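Local coordinates for protein cellulase (PDB 3WX5) that hydrolyses internal beta-1,4-glucosidic bonds of cellulose as an endoglucanase of glycoside hydrolase family 12, at residues A120-W125 and L195-F200; L142-N147 and A167-W172; E99-L104 and W214-V219. All blocks are in the same frame, centred on the assembly; numbering follows the deposited sequence.

Overall arrangement
Three buried contacts run through the interior of a beta-jelly-roll sandwich, on the side of the mixed sheet turned toward the helix 197-206. Contact 1 is the middle one: its centre lies about 9 Å from that of contact 2 and about 11 Å from that of contact 3, whereas the centres of contacts 2 and 3 are about 18 Å apart and their nearest atoms about 7 Å. Strand 117-127 joins all three, pairing with strand 140-149 of contact 2 and strand 215-225 of contact 3. Phe-200 further ties contact 1 to Trp-169, and Leu-197 ties it to Val-219. In family 12 relatives the substrate cleft occupies the opposite, concave face of this sheet.

Contact 1: A120-W125 and L195-F200; sequences AAYDLW and LDLKAF
Tyr-122 has CG anti to the carbonyl carbon (chi1 -82°) and Leu-195 has CG anti to the backbone N (chi1 -175°), and these torsions bring the phenol ring and the leucine branch past one another in opposite directions. Tyr-122 CE1 meets Leu-195 CD2 obliquely at 4.2 Å. Leu-197 comes from the same side of the ring: its CD2 lies over the face, and its sister methyl CD1 comes to 4.3 Å from Tyr-122 CE2. Two leucines thus back one side of the phenol, while its OH is hydrogen-bonded to Ser-106 OG on strand 101-111. The contact spans the two layers of the beta-jelly roll: strand 117-127 belongs to the mixed sheet, strand 191-196 is an outermost strand of the six-stranded antiparallel sheet, and the chain turns from it directly into helix 197-206. Asp-196 makes that turn as the N-cap. Its OD1 accepts from Ala-199 N at 3.1 Å, the N-H arriving from above the carboxylate plane with a bent angle of 142°. The negative charge there would probably be favoured by the positive end of the helix dipole.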
loop_
_atom_site.group_PDB
_atom_site.type_symbol
_atom_site.label_atom_id
_atom_site.label_comp_id
_atom_site.label_asym_id
_atom_site.label_seq_id
_atom_site.Cartn_x
_atom_site.Cartn_y
_atom_site.Cartn_z
ATOM N N ALA A 120 3.158 -8.600 0.386
ATOM C CA ALA A 120 3.871 -7.318 0.387
ATOM C C ALA A 120 3.340 -6.563 -0.817
ATOM O O ALA A 120 3.372 -7.088 -1.929
ATOM C CB ALA A 120 5.403 -7.560 0.231
ATOM N N ALA A 121 2.741 -5.393 -0.586
ATOM C CA ALA A 121 1.850 -4.810 -1.583
ATOM C C ALA A 121 1.729 -3.304 -1.431
ATOM O O ALA A 121 1.615 -2.793 -0.316
ATOM C CB ALA A 121 0.466 -5.464 -1.532
ATOM N N TYR A 122 1.751 -2.602 -2.561
ATOM C CA TYR A 122 1.346 -1.185 -2.586
ATOM C C TYR A 122 -0.183 -1.136 -2.406
ATOM O O TYR A 122 -0.886 -2.077 -2.777
ATOM C CB TYR A 122 1.708 -0.595 -3.944
ATOM C CG TYR A 122 3.152 -0.166 -4.052
ATOM C CD1 TYR A 122 4.160 -1.084 -4.357
ATOM C CD2 TYR A 122 3.516 1.135 -3.773
ATOM C CE1 TYR A 122 5.479 -0.676 -4.454
ATOM C CE2 TYR A 122 4.820 1.554 -3.889
ATOM C CZ TYR A 122 5.803 0.637 -4.192
ATOM O OH TYR A 122 7.122 1.040 -4.299
ATOM N N ASP A 123 -0.682 -0.002 -1.934
ATOM C CA ASP A 123 -2.116 0.228 -1.739
ATOM C C ASP A 123 -2.310 1.710 -2.048
ATOM O O ASP A 123 -1.703 2.550 -1.381
ATOM C CB ASP A 123 -2.463 -0.080 -0.252
ATOM C CG ASP A 123 -3.933 -0.389 -0.049
ATOM O OD1 ASP A 123 -4.576 -0.673 -1.058
ATOM O OD2 ASP A 123 -4.435 -0.414 1.108
ATOM N N LEU A 124 -2.998 2.029 -3.151
ATOM C CA LEU A 124 -3.243 3.435 -3.496
ATOM C C LEU A 124 -4.737 3.710 -3.387
ATOM O O LEU A 124 -5.556 2.908 -3.853
ATOM C CB LEU A 124 -2.795 3.715 -4.946
ATOM C CG LEU A 124 -1.292 3.885 -5.218
ATOM C CD1 LEU A 124 -0.535 2.606 -4.952
ATOM C CD2 LEU A 124 -1.081 4.315 -6.681
ATOM N N TRP A 125 -5.089 4.916 -2.927
ATOM C CA TRP A 125 -6.474 5.199 -2.573
ATOM C C TRP A 125 -6.937 6.393 -3.411
ATOM O O TRP A 125 -6.224 7.395 -3.520
ATOM C CB TRP A 125 -6.610 5.526 -1.065
ATOM C CG TRP A 125 -6.577 4.319 -0.175
ATOM C CD1 TRP A 125 -5.554 3.922 0.649
ATOM C CD2 TRP A 125 -7.606 3.328 -0.041
ATOM N NE1 TRP A 125 -5.908 2.767 1.306
ATOM C CE2 TRP A 125 -7.130 2.348 0.855
ATOM C CE3 TRP A 125 -8.889 3.189 -0.578
ATOM C CZ2 TRP A 125 -7.929 1.273 1.287
ATOM C CZ3 TRP A 125 -9.663 2.087 -0.191
ATOM C CH2 TRP A 125 -9.141 1.102 0.672
ATOM N N LEU A 195 9.431 1.886 -10.015
ATOM C CA LEU A 195 8.241 1.206 -10.497
ATOM C C LEU A 195 7.287 2.254 -10.993
ATOM O O LEU A 195 7.044 3.252 -10.295
ATOM C CB LEU A 195 7.587 0.388 -9.375
ATOM C CG LEU A 195 6.388 -0.456 -9.834
ATOM C CD1 LEU A 195 6.817 -1.597 -10.824
ATOM C CD2 LEU A 195 5.695 -1.033 -8.627
ATOM N N ASP A 196 6.799 2.082 -12.224
ATOM C CA ASP A 196 5.893 3.059 -12.818
ATOM C C ASP A 196 4.461 2.859 -12.312
ATOM O O ASP A 196 3.702 2.063 -12.875
ATOM C CB ASP A 196 5.949 2.965 -14.344
ATOM C CG ASP A 196 5.076 3.993 -15.035
ATOM O OD1 ASP A 196 4.327 4.748 -14.362
ATOM O OD2 ASP A 196 5.162 4.068 -16.281
ATOM N N LEU A 197 4.112 3.533 -11.218
ATOM C CA LEU A 197 2.774 3.384 -10.632
ATOM C C LEU A 197 1.682 3.926 -11.589
ATOM O O LEU A 197 0.547 3.446 -11.555
ATOM C CB LEU A 197 2.681 4.108 -9.276
ATOM C CG LEU A 197 3.676 3.610 -8.209
ATOM C CD1 LEU A 197 3.454 4.275 -6.861
ATOM C CD2 LEU A 197 3.609 2.064 -8.095
ATOM N N LYS A 198 2.003 4.949 -12.383
ATOM C CA LYS A 198 1.006 5.543 -13.292
ATOM C C LYS A 198 0.545 4.500 -14.323
ATOM O O LYS A 198 -0.601 4.508 -14.749
ATOM C CB LYS A 198 1.617 6.757 -14.015
ATOM C CG LYS A 198 0.648 7.592 -14.871
ATOM C CD LYS A 198 -0.483 8.163 -14.026
ATOM C CE LYS A 198 -1.477 9.045 -14.814
ATOM N NZ LYS A 198 -1.287 9.138 -16.304
ATOM N N ALA A 199 1.431 3.578 -14.686
ATOM C CA ALA A 199 1.036 2.534 -15.669
ATOM C C ALA A 199 -0.164 1.759 -15.130
ATOM O O ALA A 199 -1.118 1.473 -15.877
ATOM C CB ALA A 199 2.194 1.588 -15.967
ATOM N N PHE A 200 -0.134 1.409 -13.839
ATOM C CA PHE A 200 -1.264 0.681 -13.236
ATOM C C PHE A 200 -2.517 1.521 -13.178
ATOM O O PHE A 200 -3.616 1.040 -13.445
ATOM C CB PHE A 200 -0.897 0.174 -11.824
ATOM C CG PHE A 200 0.290 -0.737 -11.807
ATOM C CD1 PHE A 200 1.576 -0.217 -11.730
ATOM C CD2 PHE A 200 0.135 -2.108 -12.077
ATOM C CE1 PHE A 200 2.705 -1.020 -11.814
ATOM C CE2 PHE A 200 1.252 -2.939 -12.082
ATOM C CZ PHE A 200 2.549 -2.391 -11.958
#

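Contact 2: L142-N147 and A167-W172; sequences LMIWLN and ATWEVW
The mixed sheet of the jelly-roll sandwich, on its side toward helix 197-206, is bridged here by the indole of Trp-169, which reaches Ile-144 and Leu-146 on strand 140-149. The two strands are not direct partners: strand 179-185 pairs with each of them and lies between, and the axes of the short segments come within 8.9 Å, with 129° between their directions. Trp-169 leads with the far rim of its six-membered ring. CZ3 of Trp-169 is 3.5 Å from Ile-144 CG2, a close fit made possible because that methyl stands anti to the isoleucine backbone N. At the ring edge, near its plane, Leu-146 CD2 lies 3.8 Å from Trp-169 CH2, and the carbonyl Trp-145 O also borders this edge. Leu-146 and Asn-147 form a classic beta bulge opposite Ala-120 of the neighbouring strand, an irregularity in the very strand that receives the indole. The pyrrole end is anchored separately, Trp-169 NE1 being hydrogen-bonded to Leu-164 O, and Phe-200 meets the same indole edge-to-face. Replacing Trp-169 by an alanine would probably open a gap beside Ile-144 and Leu-146 and leave Leu-164 O without its indole donor. Alternation along the strands sends the neighbouring residues to the other face of the sheet. There Trp-172 NE1 donates to Glu-170 OE1 at 3.0 Å, using that oxygen's anti lone pair, with the oxygen in the indole plane, and Trp-145 NE1 makes a weak, nearly straight bond (162°) to Met-143 SD.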
loop_
_atom_site.group_PDB
_atom_site.type_symbol
_atom_site.label_atom_id
_atom_site.label_comp_id
_atom_site.label_asym_id
_atom_site.label_seq_id
_atom_site.Cartn_x
_atom_site.Cartn_y
_atom_site.Cartn_z
ATOM N N LEU A 142 -6.288 0.640 -5.373
ATOM C CA LEU A 142 -5.451 -0.067 -6.332
ATOM C C LEU A 142 -4.259 -0.668 -5.607
ATOM O O LEU A 142 -3.475 0.041 -4.977
ATOM C CB LEU A 142 -5.004 0.873 -7.456
ATOM C CG LEU A 142 -4.275 0.254 -8.651
ATOM C CD1 LEU A 142 -4.340 1.194 -9.895
ATOM C CD2 LEU A 142 -2.831 -0.060 -8.299
ATOM N N MET A 143 -4.189 -1.990 -5.610
ATOM C CA MET A 143 -3.095 -2.692 -4.960
ATOM C C MET A 143 -2.113 -3.242 -6.002
ATOM O O MET A 143 -2.515 -3.655 -7.092
ATOM C CB MET A 143 -3.614 -3.866 -4.116
ATOM C CG MET A 143 -4.679 -3.516 -3.080
ATOM S SD MET A 143 -4.647 -4.714 -1.692
ATOM C CE MET A 143 -3.191 -4.193 -0.736
ATOM N N ILE A 144 -0.865 -3.409 -5.575
ATOM C CA ILE A 144 0.155 -4.025 -6.422
ATOM C C ILE A 144 0.906 -5.000 -5.550
ATOM O O ILE A 144 1.639 -4.578 -4.653
ATOM C CB ILE A 144 1.145 -3.001 -6.967
ATOM C CG1 ILE A 144 0.393 -1.952 -7.800
ATOM C CG2 ILE A 144 2.179 -3.719 -7.863
ATOM C CD1 ILE A 144 1.227 -0.729 -8.198
ATOM N N TRP A 145 0.649 -6.293 -5.760
ATOM C CA TRP A 145 1.180 -7.338 -4.882
ATOM C C TRP A 145 2.508 -7.824 -5.469
ATOM O O TRP A 145 2.554 -8.284 -6.608
ATOM C CB TRP A 145 0.219 -8.538 -4.816
ATOM C CG TRP A 145 -1.104 -8.312 -4.074
ATOM C CD1 TRP A 145 -1.808 -7.132 -3.949
ATOM C CD2 TRP A 145 -1.866 -9.312 -3.377
ATOM N NE1 TRP A 145 -2.946 -7.345 -3.179
ATOM C CE2 TRP A 145 -3.025 -8.681 -2.862
ATOM C CE3 TRP A 145 -1.704 -10.697 -3.184
ATOM C CZ2 TRP A 145 -3.969 -9.365 -2.085
ATOM C CZ3 TRP A 145 -2.678 -11.401 -2.448
ATOM C CH2 TRP A 145 -3.803 -10.734 -1.928
ATOM N N LEU A 146 3.574 -7.736 -4.678
ATOM C CA LEU A 146 4.926 -8.062 -5.140
ATOM C C LEU A 146 5.419 -9.405 -4.618
ATOM O O LEU A 146 6.258 -10.062 -5.248
ATOM C CB LEU A 146 5.912 -6.970 -4.706
ATOM C CG LEU A 146 5.545 -5.576 -5.229
ATOM C CD1 LEU A 146 6.470 -4.555 -4.607
ATOM C CD2 LEU A 146 5.616 -5.525 -6.785
ATOM N N ASN A 147 4.889 -9.820 -3.470
ATOM C CA ASN A 147 5.374 -11.030 -2.799
ATOM C C ASN A 147 4.323 -11.432 -1.737
ATOM O O ASN A 147 3.402 -10.674 -1.445
ATOM C CB ASN A 147 6.757 -10.754 -2.151
ATOM C CG ASN A 147 7.665 -11.981 -2.130
ATOM O OD1 ASN A 147 8.898 -11.894 -2.362
ATOM N ND2 ASN A 147 7.081 -13.126 -1.831
ATOM N N ALA A 167 6.914 -5.640 -16.231
ATOM C CA ALA A 167 6.620 -6.978 -15.723
ATOM C C ALA A 167 5.207 -7.369 -16.096
ATOM O O ALA A 167 4.542 -6.634 -16.821
ATOM C CB ALA A 167 6.814 -7.026 -14.198
ATOM N N THR A 168 4.815 -8.582 -15.692
ATOM C CA THR A 168 3.523 -9.168 -16.005
ATOM C C THR A 168 2.716 -9.328 -14.713
ATOM O O THR A 168 3.287 -9.704 -13.671
ATOM C CB THR A 168 3.761 -10.568 -16.687
ATOM O OG1 THR A 168 4.372 -10.302 -17.963
ATOM C CG2 THR A 168 2.456 -11.257 -16.957
ATOM N N TRP A 169 1.403 -9.088 -14.801
ATOM C CA TRP A 169 0.499 -9.052 -13.636
ATOM C C TRP A 169 -0.846 -9.706 -13.935
ATOM O O TRP A 169 -1.432 -9.491 -14.983
ATOM C CB TRP A 169 0.247 -7.593 -13.188
ATOM C CG TRP A 169 1.530 -6.745 -13.170
ATOM C CD1 TRP A 169 2.129 -6.138 -14.254
ATOM C CD2 TRP A 169 2.378 -6.466 -12.037
ATOM N NE1 TRP A 169 3.335 -5.574 -13.868
ATOM C CE2 TRP A 169 3.500 -5.743 -12.517
ATOM C CE3 TRP A 169 2.294 -6.745 -10.663
ATOM C CZ2 TRP A 169 4.492 -5.242 -11.662
ATOM C CZ3 TRP A 169 3.324 -6.312 -9.830
ATOM C CH2 TRP A 169 4.417 -5.572 -10.343
ATOM N N GLU A 170 -1.369 -10.418 -12.944
ATOM C CA GLU A 170 -2.795 -10.755 -12.864
ATOM C C GLU A 170 -3.606 -9.551 -12.466
ATOM O O GLU A 170 -3.222 -8.850 -11.532
ATOM C CB GLU A 170 -2.998 -11.824 -11.780
ATOM C CG GLU A 170 -2.120 -13.077 -11.977
ATOM C CD GLU A 170 -2.254 -14.058 -10.839
ATOM O OE1 GLU A 170 -3.113 -13.837 -9.973
ATOM O OE2 GLU A 170 -1.469 -15.029 -10.773
ATOM N N VAL A 171 -4.755 -9.335 -13.118
ATOM C CA VAL A 171 -5.631 -8.233 -12.730
ATOM C C VAL A 171 -6.861 -8.801 -12.023
ATOM O O VAL A 171 -7.505 -9.722 -12.548
ATOM C CB VAL A 171 -6.068 -7.390 -13.959
ATOM C CG1 VAL A 171 -6.804 -6.157 -13.521
ATOM C CG2 VAL A 171 -4.834 -6.986 -14.814
ATOM N N TRP A 172 -7.093 -8.350 -10.788
ATOM C CA TRP A 172 -8.258 -8.775 -9.974
ATOM C C TRP A 172 -9.143 -7.588 -9.711
ATOM O O TRP A 172 -8.629 -6.479 -9.516
ATOM C CB TRP A 172 -7.782 -9.312 -8.624
ATOM C CG TRP A 172 -7.001 -10.580 -8.751
ATOM C CD1 TRP A 172 -5.728 -10.735 -9.252
ATOM C CD2 TRP A 172 -7.471 -11.878 -8.425
ATOM N NE1 TRP A 172 -5.379 -12.080 -9.250
ATOM C CE2 TRP A 172 -6.433 -12.794 -8.725
ATOM C CE3 TRP A 172 -8.650 -12.354 -7.816
ATOM C CZ2 TRP A 172 -6.557 -14.169 -8.475
ATOM C CZ3 TRP A 172 -8.788 -13.713 -7.607
ATOM C CH2 TRP A 172 -7.740 -14.609 -7.919
#

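Contact 3: E99-L104 and W214-V219; sequences EAISRL and WYLHAV
Leu-216 can be followed outward from strand 215-225 into a cluster of aliphatic side chains that includes Ile-101 and Leu-104. Its CB already touches the opposing segment, lying 4.1 Å from Ile-101 CD1. With CG anti to the backbone N (chi1 173°), the chain runs on into the sandwich and divides at CG into two methyls with different neighbours. CD1 turns back to its own sheet, 3.6 Å from the carbonyl Trp-125 O of the adjacent strand. CD2 carries the contact across: it stands 3.8 Å from Ile-101 CD1, the two side chains crossing at about a right angle, and meets Leu-104 CD2 tip to tip at 3.7 Å. Leu-104 CD2 also reaches Val-219 CG2, at 4.1 Å, where Leu-104 and Val-219 slide past each other in opposite directions. The strands belong to the two layers of the jelly roll and run in roughly the same direction, with 35° between their short segments. Ile-101 and Leu-104 both point inward although three residues apart, a spacing that fits the classic beta bulge which Ser-102 and Arg-103 form against Thr-242 of strand 233-243. Leu-216 and Val-219 repeat the same spacing on the facing strand. Helix 197-206 adds Leu-197, which packs on both Leu-104 and Val-219. Ser-102, in the bulge, has its OG hydrogen-bonded to Thr-242 O. Since the groups that meet across the two segments are all methyl or methylene carbons, the layers are held here by dispersion and by exclusion of water, which implies that the fit of the branches, rather than directional bonding, sets how they pack.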
loop_
_atom_site.group_PDB
_atom_site.type_symbol
_atom_site.label_atom_id
_atom_site.label_comp_id
_atom_site.label_asym_id
_atom_site.label_seq_id
_atom_site.Cartn_x
_atom_site.Cartn_y
_atom_site.Cartn_z
ATOM N N GLU A 99 -6.421 12.558 -13.874
ATOM C CA GLU A 99 -6.151 13.100 -15.220
ATOM C C GLU A 99 -5.037 14.185 -15.165
ATOM O O GLU A 99 -4.465 14.553 -16.194
ATOM C CB GLU A 99 -7.449 13.678 -15.809
ATOM C CG GLU A 99 -7.999 14.832 -14.977
ATOM C CD GLU A 99 -9.322 15.416 -15.504
ATOM O OE1 GLU A 99 -9.701 15.176 -16.685
ATOM O OE2 GLU A 99 -9.967 16.154 -14.732
ATOM N N ALA A 100 -4.753 14.676 -13.960
ATOM C CA ALA A 100 -3.776 15.740 -13.723
ATOM C C ALA A 100 -2.423 15.184 -13.219
ATOM O O ALA A 100 -1.516 15.935 -12.885
ATOM C CB ALA A 100 -4.338 16.745 -12.738
ATOM N N ILE A 101 -2.275 13.864 -13.201
ATOM C CA ILE A 101 -0.969 13.269 -12.887
ATOM C C ILE A 101 -0.157 13.114 -14.178
ATOM O O ILE A 101 -0.660 12.522 -15.134
ATOM C CB ILE A 101 -1.128 11.872 -12.256
ATOM C CG1 ILE A 101 -1.937 11.960 -10.947
ATOM C CG2 ILE A 101 0.249 11.208 -12.035
ATOM C CD1 ILE A 101 -2.285 10.572 -10.353
ATOM N N SER A 102 1.084 13.606 -14.204
ATOM C CA SER A 102 1.975 13.327 -15.353
ATOM C C SER A 102 2.802 12.065 -15.161
ATOM O O SER A 102 2.845 11.220 -16.045
ATOM C CB SER A 102 2.905 14.492 -15.704
ATOM O OG SER A 102 3.739 14.821 -14.611
ATOM N N ARG A 103 3.430 11.931 -13.994
ATOM C CA ARG A 103 4.289 10.772 -13.700
ATOM C C ARG A 103 4.150 10.360 -12.239
ATOM O O ARG A 103 4.059 11.209 -11.349
ATOM C CB ARG A 103 5.764 11.091 -13.976
ATOM C CG ARG A 103 6.128 11.141 -15.469
ATOM C CD ARG A 103 7.596 11.615 -15.685
ATOM N NE ARG A 103 7.728 13.082 -15.674
ATOM C CZ ARG A 103 8.877 13.756 -15.785
ATOM N NH1 ARG A 103 10.033 13.111 -15.898
ATOM N NH2 ARG A 103 8.876 15.087 -15.762
ATOM N N LEU A 104 4.363 9.074 -11.985
ATOM C CA LEU A 104 4.361 8.582 -10.619
ATOM C C LEU A 104 5.171 7.314 -10.522
ATOM O O LEU A 104 4.853 6.317 -11.168
ATOM C CB LEU A 104 2.932 8.328 -10.158
ATOM C CG LEU A 104 2.836 7.815 -8.718
ATOM C CD1 LEU A 104 3.427 8.849 -7.699
ATOM C CD2 LEU A 104 1.355 7.454 -8.366
ATOM N N TRP A 214 -11.398 11.205 -10.597
ATOM C CA TRP A 214 -11.185 10.934 -9.169
ATOM C C TRP A 214 -9.791 11.422 -8.761
ATOM O O TRP A 214 -8.902 11.501 -9.601
ATOM C CB TRP A 214 -11.330 9.440 -8.876
ATOM C CG TRP A 214 -12.754 8.944 -8.976
ATOM C CD1 TRP A 214 -13.885 9.700 -9.141
ATOM C CD2 TRP A 214 -13.182 7.571 -8.998
ATOM N NE1 TRP A 214 -14.998 8.873 -9.228
ATOM C CE2 TRP A 214 -14.589 7.568 -9.144
ATOM C CE3 TRP A 214 -12.510 6.344 -8.887
ATOM C CZ2 TRP A 214 -15.339 6.385 -9.190
ATOM C CZ3 TRP A 214 -13.246 5.181 -8.917
ATOM C CH2 TRP A 214 -14.649 5.205 -9.035
ATOM N N TYR A 215 -9.622 11.764 -7.485
ATOM C CA TYR A 215 -8.321 12.135 -6.938
ATOM C C TYR A 215 -7.588 10.911 -6.415
ATOM O O TYR A 215 -8.176 10.123 -5.699
ATOM C CB TYR A 215 -8.533 13.063 -5.760
ATOM C CG TYR A 215 -9.105 14.367 -6.219
ATOM C CD1 TYR A 215 -8.270 15.361 -6.747
ATOM C CD2 TYR A 215 -10.473 14.564 -6.256
ATOM C CE1 TYR A 215 -8.795 16.559 -7.224
ATOM C CE2 TYR A 215 -11.011 15.751 -6.746
ATOM C CZ TYR A 215 -10.163 16.736 -7.232
ATOM O OH TYR A 215 -10.687 17.902 -7.719
ATOM N N LEU A 216 -6.284 10.850 -6.685
ATOM C CA LEU A 216 -5.343 10.039 -5.916
ATOM C C LEU A 216 -5.063 10.713 -4.588
ATOM O O LEU A 216 -4.636 11.874 -4.563
ATOM C CB LEU A 216 -4.045 9.870 -6.705
ATOM C CG LEU A 216 -2.890 9.172 -5.970
ATOM C CD1 LEU A 216 -3.298 7.743 -5.525
ATOM C CD2 LEU A 216 -1.631 9.152 -6.880
ATOM N N HIS A 217 -5.354 10.019 -3.482
ATOM C CA HIS A 217 -5.124 10.598 -2.146
ATOM C C HIS A 217 -3.837 10.155 -1.489
ATOM O O HIS A 217 -3.218 10.921 -0.745
ATOM C CB HIS A 217 -6.291 10.230 -1.222
ATOM C CG HIS A 217 -7.543 10.971 -1.551
ATOM N ND1 HIS A 217 -7.755 12.272 -1.134
ATOM C CD2 HIS A 217 -8.575 10.661 -2.370
ATOM C CE1 HIS A 217 -8.936 12.672 -1.567
ATOM N NE2 HIS A 217 -9.446 11.722 -2.336
ATOM N N ALA A 218 -3.453 8.897 -1.715
ATOM C CA ALA A 218 -2.364 8.314 -0.937
ATOM C C ALA A 218 -1.685 7.231 -1.724
ATOM O O ALA A 218 -2.356 6.431 -2.353
ATOM C CB ALA A 218 -2.921 7.706 0.371
ATOM N N VAL A 219 -0.359 7.166 -1.610
ATOM C CA VAL A 219 0.408 6.067 -2.174
ATOM C C VAL A 219 1.098 5.396 -0.984
ATOM O O VAL A 219 1.980 6.017 -0.340
ATOM C CB VAL A 219 1.497 6.602 -3.149
ATOM C CG1 VAL A 219 2.344 5.435 -3.718
ATOM C CG2 VAL A 219 0.825 7.371 -4.294
#